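Local coordinates for protein alpha-L-rhamnosidase (Klebsiella oxytoca, PDB 4XHC) that hydrolyses terminal alpha-L-rhamnose residues from rhamnosides as a two-domain enzyme of glycoside hydrolase family 78, at residues A[276-279]-A[283-286]; A[307-312]-A[334-339]; A[327-332]-A[383-388]. One frame throughout, in Å; residues are numbered along the deposited sequence.

Contact 1. Residues A[276-279]-A[283-286]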
ATOM      1  N   GLY A 276     -22.395 -29.101  -3.037  1.00 57.63           N
ATOM      2  CA  GLY A 276     -22.596 -28.830  -1.610  1.00 59.37           C
ATOM      3  C   GLY A 276     -23.304 -27.532  -1.264  1.00 58.79           C
ATOM      4  O   GLY A 276     -23.755 -27.350  -0.129  1.00 59.20           O
ATOM      5  N   HIS A 277     -23.373 -26.615  -2.223  1.00 56.85           N
ATOM      6  CA  HIS A 277     -24.066 -25.357  -2.009  1.00 57.84           C
ATOM      7  C   HIS A 277     -24.705 -24.919  -3.311  1.00 56.37           C
ATOM      8  O   HIS A 277     -24.024 -24.454  -4.225  1.00 54.65           O
ATOM      9  CB  HIS A 277     -23.095 -24.300  -1.476  1.00 58.57           C
ATOM     10  CG  HIS A 277     -23.764 -23.072  -0.935  1.00 59.69           C
ATOM     11  ND1 HIS A 277     -23.118 -21.862  -0.835  1.00 59.33           N
ATOM     12  CD2 HIS A 277     -25.018 -22.866  -0.472  1.00 61.01           C
ATOM     13  CE1 HIS A 277     -23.941 -20.961  -0.335  1.00 59.85           C
ATOM     14  NE2 HIS A 277     -25.102 -21.546  -0.106  1.00 61.38           N
ATOM     15  N   THR A 278     -26.021 -25.099  -3.385  1.00 57.78           N
ATOM     16  CA  THR A 278     -26.784 -24.900  -4.613  1.00 58.78           C
ATOM     17  C   THR A 278     -27.881 -23.869  -4.431  1.00 59.78           C
ATOM     18  O   THR A 278     -28.108 -23.374  -3.317  1.00 60.62           O
ATOM     19  CB  THR A 278     -27.476 -26.210  -5.058  1.00 60.41           C
ATOM     20  OG1 THR A 278     -28.552 -26.533  -4.162  1.00 61.69           O
ATOM     21  CG2 THR A 278     -26.480 -27.363  -5.084  1.00 60.66           C
ATOM     22  N   ARG A 279     -28.554 -23.542  -5.533  1.00 58.32           N
ATOM     23  CA  ARG A 279     -29.771 -22.750  -5.468  1.00 59.67           C
ATOM     24  C   ARG A 279     -30.808 -23.645  -4.812  1.00 62.46           C
ATOM     25  O   ARG A 279     -30.663 -24.861  -4.839  1.00 64.29           O
ATOM     26  CB  ARG A 279     -30.209 -22.307  -6.862  1.00 57.79           C
ATOM     27  CG  ARG A 279     -31.174 -21.128  -6.849  1.00 59.15           C
ATOM     28  CD  ARG A 279     -31.302 -20.473  -8.213  1.00 57.56           C
ATOM     29  NE  ARG A 279     -31.976 -21.356  -9.156  1.00 58.38           N
ATOM     30  CZ  ARG A 279     -32.133 -21.110 -10.453  1.00 57.11           C
ATOM     31  NH1 ARG A 279     -31.665 -19.997 -11.002  1.00 55.13           N
ATOM     32  NH2 ARG A 279     -32.760 -21.996 -11.205  1.00 57.38           N
ATOM     33  N   MET A 283     -30.373 -26.196  -8.554  1.00 57.25           N
ATOM     34  CA  MET A 283     -29.412 -25.838  -9.614  1.00 58.15           C
ATOM     35  C   MET A 283     -28.038 -25.426  -9.074  1.00 55.31           C
ATOM     36  O   MET A 283     -27.935 -24.609  -8.161  1.00 55.39           O
ATOM     37  CB  MET A 283     -29.946 -24.705 -10.509  1.00 60.19           C
ATOM     38  CG  MET A 283     -29.176 -24.554 -11.820  1.00 59.12           C
ATOM     39  SD  MET A 283     -29.868 -23.254 -12.847  1.00 63.10           S
ATOM     40  CE  MET A 283     -28.713 -23.179 -14.222  1.00 59.91           C
ATOM     41  N   VAL A 284     -26.991 -25.979  -9.672  1.00 52.72           N
ATOM     42  CA  VAL A 284     -25.631 -25.649  -9.282  1.00 53.44           C
ATOM     43  C   VAL A 284     -25.226 -24.299  -9.872  1.00 52.29           C
ATOM     44  O   VAL A 284     -25.701 -23.908 -10.939  1.00 53.70           O
ATOM     45  CB  VAL A 284     -24.609 -26.731  -9.712  1.00 52.88           C
ATOM     46  CG1 VAL A 284     -24.980 -28.086  -9.141  1.00 52.98           C
ATOM     47  CG2 VAL A 284     -24.481 -26.799 -11.225  1.00 52.55           C
ATOM     48  N   SER A 285     -24.370 -23.584  -9.150  1.00 51.55           N
ATOM     49  CA  SER A 285     -23.888 -22.287  -9.589  1.00 51.18           C
ATOM     50  C   SER A 285     -22.844 -22.423 -10.681  1.00 48.99           C
ATOM     51  O   SER A 285     -22.294 -23.502 -10.906  1.00 50.41           O
ATOM     52  CB  SER A 285     -23.320 -21.514  -8.401  1.00 52.51           C
ATOM     53  OG  SER A 285     -24.319 -21.382  -7.406  1.00 55.69           O
ATOM     54  N   ALA A 286     -22.580 -21.317 -11.360  1.00 47.03           N
ATOM     55  CA  ALA A 286     -21.578 -21.293 -12.407  1.00 46.56           C
ATOM     56  C   ALA A 286     -20.176 -21.353 -11.807  1.00 46.51           C
ATOM     57  O   ALA A 286     -19.261 -21.914 -12.421  1.00 44.23           O
ATOM     58  CB  ALA A 286     -21.734 -20.048 -13.258  1.00 46.48           C
TER
HETATM   59  O   HOH W   1     -23.376 -24.757  -6.834  1.00 56.95           O
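Met283 lays its side chain alongside that of Arg279, the two pointing the same way, and its sulfur comes to rest over one face of the guanidinium. The SD atom of Met283 is 3.6 Å from NH2 of Arg279. Met283 starts with CG anti to its backbone N (chi1 -165°) and stays extended, carrying the thioether across the flat group; the arginine bends at chi3 (68°), which turns its head toward the sulfur. Asp281, in the turn between the two segments, forms a salt bridge to NH2 of Arg279 and accepts a hydrogen bond from the backbone N of Met283, so one carboxylate serves both neighbours. Phe300 adds a cation-pi contact to Arg279.

A backbone hydrogen bond joins the two segments: Arg279 N donates to Met283 O at 2.9 Å in a nearly straight line. Residues 277-279 form a short strand, antiparallel to 33-35, directly after helix 264-276; the chain then turns back through 283-286 on its way to helix 302-319, within the helical (alpha/alpha)6-barrel domain of the family. Two residues away on each segment, a water takes the place of a direct bond, donating to His277 O at 2.7 Å and accepting from Ser285 N at 2.8 Å.

Thr278 contributes carbon, its CB standing 3.5 Å from Met283 O, whereas its OG1 turns to Arg279 O in a hydrogen bond within the strand. Ser285 OG bonds to Asp297 O, and His277 ND1 is hydrogen-bonded to Ala296 N. Between nearest atoms, the Ser285 side chain is about 12 Å from the bound rhamnose, which places the contact outside the sugar pocket.

Contact 2. Residues A[307-312]-A[334-339]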
ATOM      1  N   PHE A 307     -22.947 -29.110 -17.441  1.00 46.13           N
ATOM      2  CA  PHE A 307     -21.603 -29.671 -17.486  1.00 46.40           C
ATOM      3  C   PHE A 307     -21.250 -30.437 -16.219  1.00 46.59           C
ATOM      4  O   PHE A 307     -20.332 -31.254 -16.238  1.00 47.29           O
ATOM      5  CB  PHE A 307     -20.535 -28.598 -17.748  1.00 46.65           C
ATOM      6  CG  PHE A 307     -20.538 -28.037 -19.153  1.00 45.99           C
ATOM      7  CD1 PHE A 307     -20.866 -28.816 -20.248  1.00 46.75           C
ATOM      8  CD2 PHE A 307     -20.154 -26.723 -19.371  1.00 46.79           C
ATOM      9  CE1 PHE A 307     -20.854 -28.281 -21.526  1.00 47.85           C
ATOM     10  CE2 PHE A 307     -20.127 -26.184 -20.648  1.00 46.48           C
ATOM     11  CZ  PHE A 307     -20.482 -26.963 -21.728  1.00 46.67           C
ATOM     12  N   PHE A 308     -21.978 -30.199 -15.136  1.00 46.20           N
ATOM     13  CA  PHE A 308     -21.829 -31.035 -13.955  1.00 49.33           C
ATOM     14  C   PHE A 308     -21.960 -32.514 -14.329  1.00 52.34           C
ATOM     15  O   PHE A 308     -21.215 -33.364 -13.826  1.00 55.09           O
ATOM     16  CB  PHE A 308     -22.869 -30.675 -12.895  1.00 50.18           C
ATOM     17  CG  PHE A 308     -22.646 -31.357 -11.575  1.00 51.45           C
ATOM     18  CD1 PHE A 308     -21.828 -30.781 -10.613  1.00 51.77           C
ATOM     19  CD2 PHE A 308     -23.240 -32.583 -11.298  1.00 52.27           C
ATOM     20  CE1 PHE A 308     -21.615 -31.412  -9.398  1.00 53.03           C
ATOM     21  CE2 PHE A 308     -23.029 -33.218 -10.086  1.00 53.20           C
ATOM     22  CZ  PHE A 308     -22.219 -32.631  -9.135  1.00 53.51           C
ATOM     23  N   VAL A 309     -22.889 -32.818 -15.229  1.00 52.64           N
ATOM     24  CA  VAL A 309     -23.102 -34.192 -15.653  1.00 55.56           C
ATOM     25  C   VAL A 309     -21.867 -34.737 -16.352  1.00 56.58           C
ATOM     26  O   VAL A 309     -21.440 -35.863 -16.059  1.00 58.01           O
ATOM     27  CB  VAL A 309     -24.296 -34.330 -16.616  1.00 56.10           C
ATOM     28  CG1 VAL A 309     -24.467 -35.780 -17.055  1.00 57.02           C
ATOM     29  CG2 VAL A 309     -25.570 -33.812 -15.968  1.00 57.42           C
ATOM     30  N   ASP A 310     -21.301 -33.961 -17.279  1.00 54.45           N
ATOM     31  CA  ASP A 310     -20.176 -34.468 -18.064  1.00 55.92           C
ATOM     32  C   ASP A 310     -18.914 -34.597 -17.201  1.00 57.19           C
ATOM     33  O   ASP A 310     -18.142 -35.544 -17.373  1.00 59.47           O
ATOM     34  CB  ASP A 310     -19.920 -33.623 -19.321  1.00 54.43           C
ATOM     35  CG  ASP A 310     -18.972 -34.318 -20.329  1.00 55.29           C
ATOM     36  OD1 ASP A 310     -19.121 -35.531 -20.624  1.00 55.89           O
ATOM     37  OD2 ASP A 310     -18.063 -33.634 -20.831  1.00 52.54           O
ATOM     38  N   VAL A 311     -18.720 -33.679 -16.256  1.00 55.38           N
ATOM     39  CA  VAL A 311     -17.585 -33.788 -15.338  1.00 55.72           C
ATOM     40  C   VAL A 311     -17.697 -35.053 -14.485  1.00 56.44           C
ATOM     41  O   VAL A 311     -16.704 -35.750 -14.286  1.00 57.97           O
ATOM     42  CB  VAL A 311     -17.439 -32.557 -14.414  1.00 54.68           C
ATOM     43  CG1 VAL A 311     -16.286 -32.764 -13.440  1.00 55.50           C
ATOM     44  CG2 VAL A 311     -17.206 -31.299 -15.239  1.00 53.04           C
ATOM     45  N   LEU A 312     -18.896 -35.332 -13.977  1.00 55.55           N
ATOM     46  CA  LEU A 312     -19.120 -36.532 -13.169  1.00 57.00           C
ATOM     47  C   LEU A 312     -18.887 -37.793 -13.990  1.00 57.62           C
ATOM     48  O   LEU A 312     -18.261 -38.740 -13.512  1.00 60.57           O
ATOM     49  CB  LEU A 312     -20.531 -36.545 -12.582  1.00 57.13           C
ATOM     50  CG  LEU A 312     -20.852 -37.638 -11.554  1.00 59.36           C
ATOM     51  CD1 LEU A 312     -19.910 -37.597 -10.365  1.00 61.13           C
ATOM     52  CD2 LEU A 312     -22.289 -37.513 -11.069  1.00 60.06           C
ATOM     53  N   ARG A 334     -30.702 -33.735 -11.386  1.00 64.16           N
ATOM     54  CA  ARG A 334     -31.489 -32.520 -11.159  1.00 64.96           C
ATOM     55  C   ARG A 334     -31.141 -31.417 -12.162  1.00 60.98           C
ATOM     56  O   ARG A 334     -32.007 -30.622 -12.538  1.00 59.87           O
ATOM     57  CB  ARG A 334     -31.288 -32.015  -9.729  1.00 67.99           C
ATOM     58  CG  ARG A 334     -32.237 -30.904  -9.309  1.00 71.93           C
ATOM     59  CD  ARG A 334     -33.480 -31.431  -8.603  1.00 77.89           C
ATOM     60  NE  ARG A 334     -34.391 -30.324  -8.305  1.00 83.41           N
ATOM     61  CZ  ARG A 334     -35.311 -29.837  -9.142  1.00 87.66           C
ATOM     62  NH1 ARG A 334     -35.497 -30.366 -10.350  1.00 91.44           N
ATOM     63  NH2 ARG A 334     -36.065 -28.807  -8.771  1.00 89.21           N
ATOM     64  N   GLN A 335     -29.885 -31.370 -12.601  1.00 57.95           N
ATOM     65  CA  GLN A 335     -29.480 -30.368 -13.586  1.00 57.27           C
ATOM     66  C   GLN A 335     -30.205 -30.610 -14.909  1.00 58.28           C
ATOM     67  O   GLN A 335     -30.588 -29.666 -15.599  1.00 55.62           O
ATOM     68  CB  GLN A 335     -27.961 -30.367 -13.810  1.00 55.58           C
ATOM     69  CG  GLN A 335     -27.105 -30.162 -12.563  1.00 55.13           C
ATOM     70  CD  GLN A 335     -27.656 -29.119 -11.597  1.00 54.55           C
ATOM     71  OE1 GLN A 335     -27.699 -27.933 -11.907  1.00 53.88           O
ATOM     72  NE2 GLN A 335     -28.046 -29.555 -10.409  1.00 56.83           N
ATOM     73  N   VAL A 336     -30.407 -31.884 -15.237  1.00 59.90           N
ATOM     74  CA  VAL A 336     -31.141 -32.264 -16.432  1.00 58.64           C
ATOM     75  C   VAL A 336     -32.630 -31.963 -16.292  1.00 58.23           C
ATOM     76  O   VAL A 336     -33.216 -31.436 -17.215  1.00 58.64           O
ATOM     77  CB  VAL A 336     -30.930 -33.752 -16.766  1.00 60.62           C
ATOM     78  CG1 VAL A 336     -31.758 -34.149 -17.976  1.00 62.05           C
ATOM     79  CG2 VAL A 336     -29.457 -34.037 -17.018  1.00 59.66           C
ATOM     80  N   GLU A 337     -33.243 -32.305 -15.159  1.00 60.77           N
ATOM     81  CA  GLU A 337     -34.673 -32.018 -14.930  1.00 64.39           C
ATOM     82  C   GLU A 337     -34.917 -30.535 -15.206  1.00 61.47           C
ATOM     83  O   GLU A 337     -35.820 -30.175 -15.948  1.00 59.85           O
ATOM     84  CB  GLU A 337     -35.132 -32.356 -13.485  1.00 70.03           C
ATOM     85  CG  GLU A 337     -35.358 -33.839 -13.121  1.00 76.14           C
ATOM     86  CD  GLU A 337     -35.507 -34.089 -11.589  1.00 83.12           C
ATOM     87  OE1 GLU A 337     -36.056 -33.218 -10.871  1.00 86.43           O
ATOM     88  OE2 GLU A 337     -35.078 -35.154 -11.074  1.00 81.16           O
ATOM     89  N   LEU A 338     -34.079 -29.683 -14.621  1.00 60.85           N
ATOM     90  CA  LEU A 338     -34.236 -28.226 -14.744  1.00 59.41           C
ATOM     91  C   LEU A 338     -33.969 -27.719 -16.154  1.00 57.34           C
ATOM     92  O   LEU A 338     -34.751 -26.936 -16.687  1.00 58.92           O
ATOM     93  CB  LEU A 338     -33.329 -27.498 -13.760  1.00 57.80           C
ATOM     94  CG  LEU A 338     -33.728 -27.672 -12.291  1.00 59.87           C
ATOM     95  CD1 LEU A 338     -32.599 -27.193 -11.397  1.00 58.23           C
ATOM     96  CD2 LEU A 338     -35.029 -26.934 -11.977  1.00 61.69           C
ATOM     97  N   ALA A 339     -32.891 -28.183 -16.772  1.00 54.88           N
ATOM     98  CA  ALA A 339     -32.596 -27.798 -18.151  1.00 54.67           C
ATOM     99  C   ALA A 339     -33.732 -28.146 -19.136  1.00 56.09           C
ATOM    100  O   ALA A 339     -34.097 -27.326 -19.975  1.00 57.44           O
ATOM    101  CB  ALA A 339     -31.288 -28.422 -18.605  1.00 54.21           C
TER
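Val309 and Val336 make the apolar part of this contact, their CG2 methyls meeting at 4.0 Å, between the antiparallel neighbouring helices 302-319 and 322-340, a helical hairpin of the (alpha/alpha)6 barrel. Both valines hold CG2 anti to the carbonyl carbon and beside the backbone N, and they lie roughly perpendicular to one another. Next to them the aliphatic portions of Phe308 and Gln335 approach, CB of Phe308 lying 4.3 Å from CG of Gln335. The Phe308 side chain also touches Leu271 and Phe274 of helix 264-276, and Val336 packs on Leu379 of helix 368-389.

Hydrogen bonds of the buried Gln335 amide go to residues outside the two segments: OE1 accepts from Val284 N and is bonded to Ser305 OG, while NE2 donates to Gly282 O and to Thr331 O one turn back. A separate salt bridge lies within 334-339, where Arg334 NH1 and Glu337 OE1 are 3.0 Å apart.

Between the segments, then, the contact is made by carbon atoms, while Gln335, gripped by several partners, bonds both to Ser305 at the start of helix 302-319 and to the loop ahead of it.

Contact 3. Residues A[327-332]-A[383-388]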
ATOM      1  N   GLU A 327     -23.218 -41.150  -5.104  1.00 72.40           N
ATOM      2  CA  GLU A 327     -23.649 -40.134  -4.142  1.00 71.41           C
ATOM      3  C   GLU A 327     -24.074 -38.835  -4.841  1.00 68.03           C
ATOM      4  O   GLU A 327     -25.046 -38.194  -4.444  1.00 67.55           O
ATOM      5  CB  GLU A 327     -22.541 -39.867  -3.110  1.00 72.65           C
ATOM      6  CG  GLU A 327     -23.023 -39.090  -1.886  1.00 74.48           C
ATOM      7  CD  GLU A 327     -22.041 -39.097  -0.723  1.00 75.60           C
ATOM      8  OE1 GLU A 327     -20.939 -38.511  -0.851  1.00 75.25           O
ATOM      9  OE2 GLU A 327     -22.389 -39.660   0.339  1.00 77.08           O
ATOM     10  N   LEU A 328     -23.363 -38.471  -5.902  1.00 65.09           N
ATOM     11  CA  LEU A 328     -23.608 -37.211  -6.585  1.00 63.41           C
ATOM     12  C   LEU A 328     -24.552 -37.297  -7.784  1.00 62.18           C
ATOM     13  O   LEU A 328     -24.877 -36.266  -8.378  1.00 60.64           O
ATOM     14  CB  LEU A 328     -22.270 -36.598  -7.024  1.00 63.14           C
ATOM     15  CG  LEU A 328     -21.345 -36.159  -5.881  1.00 63.14           C
ATOM     16  CD1 LEU A 328     -20.135 -35.420  -6.429  1.00 61.49           C
ATOM     17  CD2 LEU A 328     -22.083 -35.286  -4.876  1.00 63.51           C
ATOM     18  N   TRP A 329     -24.986 -38.505  -8.142  1.00 62.76           N
ATOM     19  CA  TRP A 329     -25.898 -38.690  -9.273  1.00 60.98           C
ATOM     20  C   TRP A 329     -27.176 -37.836  -9.160  1.00 59.47           C
ATOM     21  O   TRP A 329     -27.551 -37.178 -10.125  1.00 58.43           O
ATOM     22  CB  TRP A 329     -26.222 -40.176  -9.475  1.00 64.35           C
ATOM     23  CG  TRP A 329     -27.490 -40.446 -10.240  1.00 65.94           C
ATOM     24  CD1 TRP A 329     -28.606 -41.073  -9.774  1.00 67.70           C
ATOM     25  CD2 TRP A 329     -27.765 -40.091 -11.602  1.00 64.71           C
ATOM     26  NE1 TRP A 329     -29.559 -41.127 -10.759  1.00 68.34           N
ATOM     27  CE2 TRP A 329     -29.067 -40.533 -11.891  1.00 66.15           C
ATOM     28  CE3 TRP A 329     -27.036 -39.435 -12.600  1.00 63.59           C
ATOM     29  CZ2 TRP A 329     -29.659 -40.351 -13.137  1.00 66.16           C
ATOM     30  CZ3 TRP A 329     -27.626 -39.245 -13.835  1.00 63.83           C
ATOM     31  CH2 TRP A 329     -28.927 -39.703 -14.094  1.00 64.89           C
ATOM     32  N   PRO A 330     -27.848 -37.841  -7.994  1.00 60.06           N
ATOM     33  CA  PRO A 330     -29.021 -36.968  -7.857  1.00 58.97           C
ATOM     34  C   PRO A 330     -28.772 -35.504  -8.212  1.00 56.69           C
ATOM     35  O   PRO A 330     -29.639 -34.877  -8.812  1.00 56.64           O
ATOM     36  CB  PRO A 330     -29.397 -37.121  -6.381  1.00 61.20           C
ATOM     37  CG  PRO A 330     -28.959 -38.508  -6.029  1.00 62.40           C
ATOM     38  CD  PRO A 330     -27.734 -38.788  -6.862  1.00 61.75           C
ATOM     39  N   THR A 331     -27.609 -34.960  -7.861  1.00 56.35           N
ATOM     40  CA  THR A 331     -27.266 -33.595  -8.270  1.00 54.63           C
ATOM     41  C   THR A 331     -27.239 -33.497  -9.813  1.00 54.43           C
ATOM     42  O   THR A 331     -27.841 -32.589 -10.394  1.00 52.91           O
ATOM     43  CB  THR A 331     -25.918 -33.110  -7.658  1.00 54.34           C
ATOM     44  OG1 THR A 331     -26.027 -33.013  -6.235  1.00 54.64           O
ATOM     45  CG2 THR A 331     -25.533 -31.730  -8.169  1.00 53.07           C
ATOM     46  N   ALA A 332     -26.558 -34.442 -10.467  1.00 55.57           N
ATOM     47  CA  ALA A 332     -26.468 -34.473 -11.934  1.00 54.42           C
ATOM     48  C   ALA A 332     -27.843 -34.565 -12.569  1.00 56.65           C
ATOM     49  O   ALA A 332     -28.174 -33.774 -13.454  1.00 57.74           O
ATOM     50  CB  ALA A 332     -25.615 -35.641 -12.394  1.00 54.77           C
ATOM     51  N   ILE A 383     -27.689 -40.390 -19.638  1.00 58.03           N
ATOM     52  CA  ILE A 383     -28.186 -41.729 -19.942  1.00 61.23           C
ATOM     53  C   ILE A 383     -27.157 -42.768 -19.526  1.00 62.93           C
ATOM     54  O   ILE A 383     -27.502 -43.779 -18.910  1.00 65.08           O
ATOM     55  CB  ILE A 383     -28.507 -41.890 -21.439  1.00 62.24           C
ATOM     56  CG1 ILE A 383     -29.729 -41.053 -21.797  1.00 63.06           C
ATOM     57  CG2 ILE A 383     -28.779 -43.346 -21.798  1.00 65.13           C
ATOM     58  CD1 ILE A 383     -29.879 -40.811 -23.284  1.00 63.50           C
ATOM     59  N   TRP A 384     -25.894 -42.529 -19.860  1.00 61.51           N
ATOM     60  CA  TRP A 384     -24.855 -43.490 -19.525  1.00 62.79           C
ATOM     61  C   TRP A 384     -24.740 -43.661 -18.004  1.00 64.50           C
ATOM     62  O   TRP A 384     -24.551 -44.786 -17.508  1.00 65.66           O
ATOM     63  CB  TRP A 384     -23.518 -43.096 -20.164  1.00 60.96           C
ATOM     64  CG  TRP A 384     -23.512 -43.237 -21.672  1.00 59.90           C
ATOM     65  CD1 TRP A 384     -24.230 -44.135 -22.415  1.00 61.50           C
ATOM     66  CD2 TRP A 384     -22.732 -42.481 -22.606  1.00 57.87           C
ATOM     67  NE1 TRP A 384     -23.951 -43.980 -23.750  1.00 60.82           N
ATOM     68  CE2 TRP A 384     -23.035 -42.971 -23.898  1.00 59.12           C
ATOM     69  CE3 TRP A 384     -21.801 -41.440 -22.479  1.00 56.17           C
ATOM     70  CZ2 TRP A 384     -22.446 -42.449 -25.058  1.00 57.96           C
ATOM     71  CZ3 TRP A 384     -21.217 -40.922 -23.637  1.00 55.62           C
ATOM     72  CH2 TRP A 384     -21.542 -41.432 -24.909  1.00 55.93           C
ATOM     73  N   LEU A 385     -24.889 -42.557 -17.276  1.00 63.30           N
ATOM     74  CA  LEU A 385     -24.888 -42.603 -15.814  1.00 65.49           C
ATOM     75  C   LEU A 385     -26.147 -43.291 -15.291  1.00 67.56           C
ATOM     76  O   LEU A 385     -26.080 -44.119 -14.379  1.00 68.66           O
ATOM     77  CB  LEU A 385     -24.779 -41.197 -15.221  1.00 64.22           C
ATOM     78  CG  LEU A 385     -23.419 -40.502 -15.341  1.00 63.75           C
ATOM     79  CD1 LEU A 385     -23.539 -39.036 -14.954  1.00 61.97           C
ATOM     80  CD2 LEU A 385     -22.370 -41.187 -14.478  1.00 65.67           C
ATOM     81  N   ALA A 386     -27.294 -42.947 -15.871  1.00 67.80           N
ATOM     82  CA  ALA A 386     -28.567 -43.549 -15.468  1.00 70.29           C
ATOM     83  C   ALA A 386     -28.563 -45.067 -15.616  1.00 72.65           C
ATOM     84  O   ALA A 386     -29.087 -45.760 -14.758  1.00 72.80           O
ATOM     85  CB  ALA A 386     -29.722 -42.945 -16.254  1.00 69.65           C
ATOM     86  N   GLU A 387     -27.965 -45.574 -16.693  1.00 74.55           N
ATOM     87  CA  GLU A 387     -27.856 -47.021 -16.911  1.00 78.16           C
ATOM     88  C   GLU A 387     -27.269 -47.744 -15.683  1.00 79.71           C
ATOM     89  O   GLU A 387     -27.688 -48.853 -15.368  1.00 83.57           O
ATOM     90  CB  GLU A 387     -27.044 -47.336 -18.191  1.00 79.96           C
ATOM     91  CG  GLU A 387     -27.893 -47.577 -19.455  1.00 83.15           C
ATOM     92  CD  GLU A 387     -27.182 -47.246 -20.781  1.00 84.03           C
ATOM     93  OE1 GLU A 387     -25.945 -47.405 -20.872  1.00 84.60           O
ATOM     94  OE2 GLU A 387     -27.863 -46.826 -21.752  1.00 83.38           O
ATOM     95  N   ARG A 388     -26.336 -47.104 -14.974  1.00 78.26           N
ATOM     96  CA  ARG A 388     -25.727 -47.679 -13.762  1.00 78.91           C
ATOM     97  C   ARG A 388     -26.521 -47.440 -12.479  1.00 78.26           C
ATOM     98  O   ARG A 388     -26.656 -48.342 -11.672  1.00 81.31           O
ATOM     99  CB  ARG A 388     -24.331 -47.105 -13.533  1.00 79.51           C
ATOM    100  CG  ARG A 388     -23.354 -47.309 -14.671  1.00 80.49           C
ATOM    101  CD  ARG A 388     -22.106 -46.470 -14.427  1.00 80.54           C
ATOM    102  NE  ARG A 388     -21.061 -46.738 -15.410  1.00 81.13           N
ATOM    103  CZ  ARG A 388     -20.308 -47.837 -15.439  1.00 83.62           C
ATOM    104  NH1 ARG A 388     -20.470 -48.804 -14.533  1.00 85.64           N
ATOM    105  NH2 ARG A 388     -19.389 -47.970 -16.388  1.00 83.61           N
TER
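An apolar helix-to-helix contact, made by Trp329 against Leu385 and Ala386, joins helix 322-340 to helix 368-389 in the (alpha/alpha)6 barrel, a ring of helical hairpins characteristic of this family's catalytic domain. The two segments are fifty residues apart in sequence, yet the CA atoms of Trp329 and Leu385 come within 7.7 Å. With CG anti to its backbone N (chi1 159°), the indole of Trp329 extends from its helix, and its six-membered ring supplies every close approach to the partner. CZ3 of Trp329 lies 3.7 Å from CB of Leu385, the two side chains running by one another in opposite senses. CH2 of Trp329 meets CB of Ala386 at 4.0 Å.

The tryptophan sits where helix 322-340 is kinked: Pro330 has no N-H to give, and neither its N nor that of Thr331 bonds to the preceding turn. Leu393 of helix 391-412 also packs on the indole, while Ala394 of that helix touches Ala386, so a third helix closes in. The buried indole N-H finds its acceptor beyond the two segments, NE1 of Trp329 bonding to Glu390 OE1 just past the end of helix 368-389. Over one face of the indole lies the backbone of Ala386, whose N is 4.0 Å from CH2 of Trp329.

In the fold
The three contacts lie on the same side of the chain's centre, within the helical catalytic domain. Contact 1 closes before the others open, whereas contacts 2 and 3 interleave along the sequence and share helix 322-340. Contacts 2 and 3 are about 9 Å apart, centre to centre; contact 1 is about 11 Å from contact 2 and about 17 Å from contact 3, again between centres. Packing runs through all three: Met283 meets Leu338, Val284 touches Thr331, and Phe308 packs on Thr331 and Ala332. Helix 322-340 thus touches the 283-286 loop, helix 302-319 and helix 368-389, joining parts of the barrel from different places in the chain.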